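Local coordinates for pesticidal crystal protein CRY4AA (Bacillus thuringiensis, PDB 2C9K) that promotes colloid-osmotic lysis of insect midgut epithelial cells, as a mosquito-larvicidal toxin associated with receptor recognition and pore formation, at residues Gln53-Ile58 with Cys132-Ile137; Ser48-Gln53 with Val139-Ala144. All blocks are in the same frame, centred on the assembly; numbering follows the deposited sequence.

Contact 1. Residues Gln53-Ile58 with Cys132-Ile137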
# COMPACT_ATOMS: atom_id res chain seq x y z
N GLN A 53 16.47 9.98 6.58
CA GLN A 53 15.06 10.29 6.75
C GLN A 53 14.40 9.37 7.77
O GLN A 53 13.60 9.82 8.59
CB GLN A 53 14.30 10.22 5.42
CG GLN A 53 12.89 10.79 5.51
CD GLN A 53 12.14 10.79 4.19
OE1 GLN A 53 11.02 11.29 4.10
NE2 GLN A 53 12.75 10.23 3.16
N THR A 54 14.72 8.09 7.72
CA THR A 54 14.15 7.16 8.67
C THR A 54 14.61 7.51 10.08
O THR A 54 13.80 7.60 11.01
CB THR A 54 14.57 5.72 8.34
OG1 THR A 54 13.90 5.30 7.15
CG2 THR A 54 14.21 4.77 9.48
N LYS A 55 15.91 7.73 10.22
CA LYS A 55 16.54 8.08 11.49
C LYS A 55 16.00 9.40 12.03
O LYS A 55 16.00 9.63 13.24
CB LYS A 55 18.05 8.19 11.30
CG LYS A 55 18.84 8.54 12.55
CD LYS A 55 20.16 9.19 12.17
CE LYS A 55 21.29 8.82 13.13
NZ LYS A 55 21.70 7.39 12.99
N ASN A 56 15.54 10.27 11.14
CA ASN A 56 15.01 11.56 11.55
C ASN A 56 13.64 11.43 12.18
O ASN A 56 13.22 12.29 12.93
CB ASN A 56 14.93 12.52 10.36
CG ASN A 56 16.28 13.12 10.00
OD1 ASN A 56 17.04 13.55 10.88
ND2 ASN A 56 16.59 13.16 8.71
N ILE A 57 12.94 10.34 11.87
CA ILE A 57 11.62 10.14 12.44
C ILE A 57 11.70 9.37 13.76
O ILE A 57 10.95 9.62 14.70
CB ILE A 57 10.68 9.42 11.42
CG1 ILE A 57 10.64 7.92 11.68
CG2 ILE A 57 11.15 9.69 10.01
CD1 ILE A 57 9.48 7.50 12.55
N ILE A 58 12.64 8.43 13.85
CA ILE A 58 12.82 7.64 15.06
C ILE A 58 13.66 8.43 16.06
O ILE A 58 13.67 8.13 17.26
CB ILE A 58 13.51 6.31 14.76
CG1 ILE A 58 12.62 5.47 13.84
CG2 ILE A 58 13.80 5.57 16.04
CD1 ILE A 58 13.20 4.12 13.51
N CYS A 132 21.98 -2.88 17.01
CA CYS A 132 22.12 -3.48 15.69
C CYS A 132 20.73 -3.57 15.07
O CYS A 132 20.57 -3.46 13.85
CB CYS A 132 22.75 -4.87 15.78
SG CYS A 132 22.86 -5.73 14.17
N ASP A 133 19.73 -3.78 15.92
CA ASP A 133 18.35 -3.87 15.46
C ASP A 133 17.91 -2.51 14.94
O ASP A 133 17.19 -2.42 13.95
CB ASP A 133 17.42 -4.30 16.60
CG ASP A 133 17.44 -5.80 16.83
OD1 ASP A 133 16.88 -6.54 15.99
OD2 ASP A 133 18.03 -6.24 17.84
N TYR A 134 18.36 -1.46 15.61
CA TYR A 134 18.02 -0.10 15.22
C TYR A 134 18.69 0.26 13.90
O TYR A 134 18.10 0.95 13.07
CB TYR A 134 18.45 0.89 16.30
CG TYR A 134 18.25 2.33 15.92
CD1 TYR A 134 16.99 2.82 15.58
CD2 TYR A 134 19.33 3.21 15.87
CE1 TYR A 134 16.81 4.15 15.20
CE2 TYR A 134 19.16 4.54 15.50
CZ TYR A 134 17.90 5.00 15.16
OH TYR A 134 17.74 6.31 14.80
N TYR A 135 19.91 -0.22 13.70
CA TYR A 135 20.65 0.04 12.47
C TYR A 135 20.00 -0.64 11.27
O TYR A 135 20.00 -0.10 10.16
CB TYR A 135 22.11 -0.43 12.59
CG TYR A 135 22.79 -0.65 11.25
CD1 TYR A 135 23.34 0.41 10.54
CD2 TYR A 135 22.82 -1.92 10.67
CE1 TYR A 135 23.91 0.20 9.27
CE2 TYR A 135 23.37 -2.13 9.41
CZ TYR A 135 23.92 -1.07 8.72
OH TYR A 135 24.47 -1.29 7.48
N ASN A 136 19.46 -1.83 11.48
CA ASN A 136 18.84 -2.55 10.38
C ASN A 136 17.45 -2.08 10.02
O ASN A 136 17.03 -2.21 8.88
CB ASN A 136 18.83 -4.05 10.66
CG ASN A 136 20.13 -4.70 10.27
OD1 ASN A 136 20.48 -4.77 9.09
ND2 ASN A 136 20.88 -5.18 11.26
N ILE A 137 16.72 -1.52 10.98
CA ILE A 137 15.40 -1.01 10.65
C ILE A 137 15.64 0.34 9.97
O ILE A 137 14.83 0.81 9.18
CB ILE A 137 14.52 -0.78 11.88
CG1 ILE A 137 14.96 0.47 12.61
CG2 ILE A 137 14.59 -1.97 12.81
CD1 ILE A 137 13.86 1.08 13.40
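Ile58 meets Tyr134 where two helices stand well apart and large side chains bridge the distance. Beginning at Ile58 CB, this atom itself lies at the edge of the Tyr134 ring, in its plane, 4.0 Å from Tyr134 CE1. The CG2 branch, anti to the backbone N of Ile58, comes closer to the same carbon, 3.4 Å from CE1 of Tyr134. CG1 carries the other branch past the ring, and its terminal CD1 stays near Tyr134, 4.0 Å from CE1; it also meets Ile137 CD1, but that approach is modelled too short to be reliable and its detail is doubtful. The isoleucine and the tyrosine run alongside each other in opposite directions.

Tyr134 can reach this far because its CG is anti to the backbone N (chi1 174°), which brings the end of the ring to the opposing helix. There the phenol crosses Lys55 at about a right angle, and Lys55 CG lies 3.4 Å from Tyr134 OH. That hydroxyl is hydrogen-bonded to the carbonyl oxygen of Lys60, just beyond helix 46-58, so a polar group is satisfied within a largely apolar contact. Thr54 adds a looser touch, its CG2 4.0 Å from Ile137 O.

The axes of the two short helical segments approach to 10.8 Å at 127°, with no hydrogen bond across them. Within the helical N-terminal domain of this three-domain toxin, the Cys125-Cys132 disulfide ties helix 129-137 back to the chain just before it. Helix 183-208 packs on Tyr134 through Leu207 and on Ile137 through Thr200, helix 222-240 on Thr54 through Met232, and helix 64-74 on Lys55 through Ile67.

Contact 2. Residues Ser48-Gln53 with Val139-Ala144; sequences SDFITQ and VLSSYA
Phe50 lays its CB and the near part of its ring against the hydroxyls of two consecutive serines. Ser141 OG lies 3.2 Å from Phe50 CB, and Ser142 OG lies 3.7 Å from the same carbon. The Ser141 hydroxyl is turned to Phe50 CB by a first torsion that sets it between its own backbone N and carbonyl carbon (chi1 74°). Beside them Ile51 and Val139 point the same way, meeting at 3.8 Å between Ile51 CD1 and Val139 CG2. Ile51 also sets CG1 4.0 Å from Ser142 OG, a van der Waals touch with no hydrogen bond.

Small serine side chains suit the approach of the axes of the two short helical segments to 8.8 Å, at 146°. This is helix packing inside the N-terminal bundle of the delta-endotoxins, where helix 140-164 probably corresponds to the central helix of the family fold.

Further out, the Phe50 ring meets Trp47, with planes about 80° apart, and Tyr6 of helix 5-16, which also touches Ser141. Ile67 and Ala70 of helix 64-74 pack on Ile51, and Leu74 of that helix reaches Ser142. Behind Val139 lies Leu121 of helix 103-123.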
# COMPACT_ATOMS: atom_id res chain seq x y z
N SER A 48 21.67 7.20 1.73
CA SER A 48 21.88 8.09 2.87
C SER A 48 20.56 8.78 3.15
O SER A 48 20.09 8.78 4.28
CB SER A 48 22.94 9.14 2.55
OG SER A 48 24.21 8.55 2.40
N ASP A 49 19.96 9.35 2.10
CA ASP A 49 18.68 10.02 2.25
C ASP A 49 17.65 9.07 2.85
O ASP A 49 16.89 9.46 3.74
CB ASP A 49 18.19 10.54 0.91
CG ASP A 49 19.10 11.59 0.33
OD1 ASP A 49 19.72 12.34 1.12
OD2 ASP A 49 19.18 11.69 -0.91
N PHE A 50 17.62 7.84 2.36
CA PHE A 50 16.67 6.86 2.88
C PHE A 50 16.93 6.61 4.36
O PHE A 50 16.01 6.60 5.17
CB PHE A 50 16.76 5.54 2.11
CG PHE A 50 16.13 5.57 0.73
CD1 PHE A 50 15.92 4.39 0.03
CD2 PHE A 50 15.77 6.78 0.14
CE1 PHE A 50 15.37 4.41 -1.25
CE2 PHE A 50 15.22 6.81 -1.14
CZ PHE A 50 15.02 5.62 -1.84
N ILE A 51 18.20 6.43 4.72
CA ILE A 51 18.56 6.17 6.11
C ILE A 51 18.41 7.40 7.01
O ILE A 51 17.86 7.32 8.11
CB ILE A 51 20.01 5.64 6.23
CG1 ILE A 51 20.18 4.38 5.39
CG2 ILE A 51 20.33 5.32 7.68
CD1 ILE A 51 21.55 3.79 5.48
N THR A 52 18.88 8.54 6.53
CA THR A 52 18.78 9.76 7.31
C THR A 52 17.32 10.09 7.60
O THR A 52 16.96 10.43 8.72
CB THR A 52 19.43 10.92 6.58
OG1 THR A 52 20.82 10.63 6.38
CG2 THR A 52 19.30 12.21 7.38
N GLN A 53 16.47 9.98 6.58
CA GLN A 53 15.06 10.29 6.75
C GLN A 53 14.40 9.37 7.77
O GLN A 53 13.60 9.82 8.59
CB GLN A 53 14.30 10.22 5.42
CG GLN A 53 12.89 10.79 5.51
CD GLN A 53 12.14 10.79 4.19
OE1 GLN A 53 11.02 11.29 4.10
NE2 GLN A 53 12.75 10.23 3.16
N VAL A 139 18.01 0.87 7.96
CA VAL A 139 18.53 0.59 6.63
C VAL A 139 17.51 -0.24 5.84
O VAL A 139 17.70 -0.51 4.65
CB VAL A 139 19.87 -0.18 6.73
CG1 VAL A 139 20.39 -0.51 5.36
CG2 VAL A 139 20.89 0.66 7.46
N LEU A 140 16.42 -0.63 6.50
CA LEU A 140 15.38 -1.44 5.88
C LEU A 140 14.89 -0.92 4.53
O LEU A 140 14.74 -1.69 3.59
CB LEU A 140 14.17 -1.59 6.82
CG LEU A 140 13.00 -2.41 6.26
CD1 LEU A 140 13.46 -3.84 5.99
CD2 LEU A 140 11.84 -2.41 7.23
N SER A 141 14.64 0.38 4.43
CA SER A 141 14.16 0.91 3.16
C SER A 141 15.16 0.68 2.03
O SER A 141 14.77 0.39 0.90
CB SER A 141 13.78 2.39 3.29
OG SER A 141 14.91 3.23 3.37
N SER A 142 16.45 0.81 2.32
CA SER A 142 17.48 0.58 1.30
C SER A 142 17.55 -0.93 1.04
O SER A 142 17.74 -1.39 -0.08
CB SER A 142 18.84 1.09 1.80
OG SER A 142 18.76 2.45 2.17
N TYR A 143 17.38 -1.70 2.11
CA TYR A 143 17.40 -3.14 2.01
C TYR A 143 16.37 -3.55 0.97
O TYR A 143 16.65 -4.36 0.08
CB TYR A 143 17.01 -3.76 3.35
CG TYR A 143 16.95 -5.27 3.33
CD1 TYR A 143 18.10 -6.03 3.51
CD2 TYR A 143 15.75 -5.93 3.11
CE1 TYR A 143 18.05 -7.42 3.48
CE2 TYR A 143 15.69 -7.32 3.07
CZ TYR A 143 16.85 -8.06 3.25
OH TYR A 143 16.80 -9.44 3.23
N ALA A 144 15.17 -2.98 1.08
CA ALA A 144 14.07 -3.29 0.17
C ALA A 144 14.43 -3.09 -1.29
O ALA A 144 14.27 -4.00 -2.09
CB ALA A 144 12.84 -2.47 0.54

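How the contacts relate
After helices 5-16 and 29-37 the chain enters helix 46-58, which supplies the first half of both contacts: Ser48-Gln53 for contact 2, then Gln53-Ile58 for contact 1, with Gln53 common to the two. It next runs through helices 64-74, 77-89 and 103-123 without forming a strand. On its return, Cys132-Ile137 closes contact 1, and a short break later Val139-Ala144 closes the wider loop of contact 2, so the two loops nest without crossing. The centres of the two contacts lie about 8 Å apart. Together they join one early helix to the successive helices 129-137 and 140-164, all within the toxin's N-terminal helical domain.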